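Local coordinates for chaperone CupB2 (Pseudomonas aeruginosa, PDB 3Q48), which probably acts as a periplasmic folding chaperone for fimbrial subunits during fimbrium biogenesis, at residues Val78-Thr83 and Phe140-Arg145. Sequence-based numbering, arbitrary orientation.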
# COMPACT_ATOMS: atom_id res chain seq x y z
N VAL A 78 9.36 14.05 6.17
CA VAL A 78 9.52 12.66 5.79
C VAL A 78 10.83 12.54 5.03
O VAL A 78 11.21 13.47 4.29
CB VAL A 78 8.36 12.14 4.93
CG1 VAL A 78 7.04 12.38 5.64
CG2 VAL A 78 8.39 12.75 3.54
N PRO A 79 11.54 11.40 5.20
CA PRO A 79 12.85 11.21 4.61
C PRO A 79 12.82 10.85 3.12
O PRO A 79 13.71 10.18 2.64
CB PRO A 79 13.42 10.04 5.40
CG PRO A 79 12.25 9.22 5.69
CD PRO A 79 11.08 10.16 5.86
N PHE A 80 11.79 11.27 2.41
CA PHE A 80 11.76 11.05 0.97
C PHE A 80 11.56 12.37 0.22
O PHE A 80 10.92 13.28 0.73
CB PHE A 80 10.70 10.01 0.60
CG PHE A 80 10.90 8.70 1.27
CD1 PHE A 80 11.79 7.78 0.77
CD2 PHE A 80 10.18 8.39 2.43
CE1 PHE A 80 11.99 6.58 1.37
CE2 PHE A 80 10.37 7.17 3.09
CZ PHE A 80 11.29 6.26 2.55
N SER A 81 12.17 12.50 -0.95
CA SER A 81 11.86 13.57 -1.86
C SER A 81 11.35 12.96 -3.19
O SER A 81 11.65 11.83 -3.50
CB SER A 81 13.10 14.42 -2.09
OG SER A 81 14.05 13.68 -2.85
N VAL A 82 10.55 13.71 -3.94
CA VAL A 82 10.12 13.28 -5.26
C VAL A 82 10.52 14.34 -6.25
O VAL A 82 10.12 15.50 -6.14
CB VAL A 82 8.61 13.04 -5.37
CG1 VAL A 82 8.28 12.24 -6.68
CG2 VAL A 82 8.15 12.24 -4.20
N THR A 83 11.32 13.92 -7.22
CA THR A 83 11.86 14.76 -8.26
C THR A 83 11.31 14.24 -9.57
O THR A 83 11.36 13.04 -9.80
CB THR A 83 13.39 14.62 -8.25
OG1 THR A 83 13.85 14.81 -6.91
CG2 THR A 83 14.08 15.64 -9.16
N PHE A 140 -0.98 6.39 -3.22
CA PHE A 140 -0.30 5.03 -3.23
C PHE A 140 0.54 4.68 -1.98
O PHE A 140 1.25 5.52 -1.43
CB PHE A 140 0.60 4.88 -4.48
CG PHE A 140 -0.09 5.29 -5.74
CD1 PHE A 140 -0.86 4.36 -6.45
CD2 PHE A 140 -0.09 6.63 -6.15
CE1 PHE A 140 -1.59 4.76 -7.60
CE2 PHE A 140 -0.79 7.03 -7.26
CZ PHE A 140 -1.54 6.10 -8.01
N LYS A 141 0.49 3.43 -1.54
CA LYS A 141 1.26 3.03 -0.42
C LYS A 141 2.71 2.99 -0.82
O LYS A 141 3.05 2.48 -1.90
CB LYS A 141 0.83 1.65 0.06
CG LYS A 141 -0.48 1.66 0.72
CD LYS A 141 -1.02 0.24 0.90
CE LYS A 141 -2.54 0.39 1.24
NZ LYS A 141 -3.27 -0.90 1.33
N LEU A 142 3.57 3.51 0.06
CA LEU A 142 5.02 3.33 -0.08
C LEU A 142 5.56 2.50 1.10
O LEU A 142 5.42 2.86 2.27
CB LEU A 142 5.73 4.67 -0.21
CG LEU A 142 7.14 4.81 -0.84
CD1 LEU A 142 7.47 6.27 -1.03
CD2 LEU A 142 8.22 4.22 0.01
N PHE A 143 6.13 1.35 0.81
CA PHE A 143 6.70 0.47 1.81
C PHE A 143 8.24 0.59 1.86
O PHE A 143 8.95 0.15 0.95
CB PHE A 143 6.29 -1.00 1.57
CG PHE A 143 4.80 -1.23 1.50
CD1 PHE A 143 4.02 -1.21 2.64
CD2 PHE A 143 4.19 -1.49 0.28
CE1 PHE A 143 2.61 -1.44 2.57
CE2 PHE A 143 2.81 -1.73 0.18
CZ PHE A 143 2.03 -1.72 1.31
N PHE A 144 8.75 1.19 2.92
CA PHE A 144 10.19 1.14 3.13
C PHE A 144 10.50 -0.18 3.77
O PHE A 144 9.94 -0.50 4.84
CB PHE A 144 10.65 2.21 4.07
CG PHE A 144 12.09 2.22 4.25
CD1 PHE A 144 12.92 2.79 3.27
CD2 PHE A 144 12.65 1.63 5.39
CE1 PHE A 144 14.33 2.82 3.42
CE2 PHE A 144 14.09 1.62 5.56
CZ PHE A 144 14.92 2.22 4.57
N ARG A 145 11.39 -0.95 3.11
CA ARG A 145 11.67 -2.30 3.51
C ARG A 145 13.17 -2.55 3.83
O ARG A 145 14.03 -2.60 2.91
CB ARG A 145 11.17 -3.26 2.45
CG ARG A 145 11.27 -4.70 2.83
CD ARG A 145 10.73 -5.55 1.71
NE ARG A 145 9.28 -5.38 1.57
CZ ARG A 145 8.58 -5.77 0.50
NH1 ARG A 145 9.21 -6.34 -0.55
NH2 ARG A 145 7.25 -5.61 0.49
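Along 140-145, Leu-142 is the first residue to meet Phe-80, laying CD2 at 4.5 Å from Phe-80 CZ, a loose contact at an oblique angle to the ring. A branched aliphatic chain suits this place because it reaches inward while also filling in against Val-37 and Phe-39 of the neighbouring strand 36-40. Phe-143 turns its ring to the other side of the strand, against Leu-113, following the alternation of a beta strand. These strands belong to the N-terminal immunoglobulin-like domain of a PapD-type pilus chaperone, and the two segments, not hydrogen-bonded to each other, face one another across its apolar interior, with 10.3 Å between CA of Phe-80 and CA of Phe-144. Such a span calls for large side chains. Phe-144 swings CG anti to its own N (chi1 -178°), which sends the ring in to place CD1 at the edge of the Phe-80 ring, near its plane and 3.9 Å from Phe-80 CZ. Phe-39 and Tyr-101 touch both phenylalanines, and Phe-114 meets Phe-80 edge-to-face, making an aromatic cluster. Arg-145, at the end of the strand, carries its guanidinium into salt bridges with Glu-111 and Asp-235.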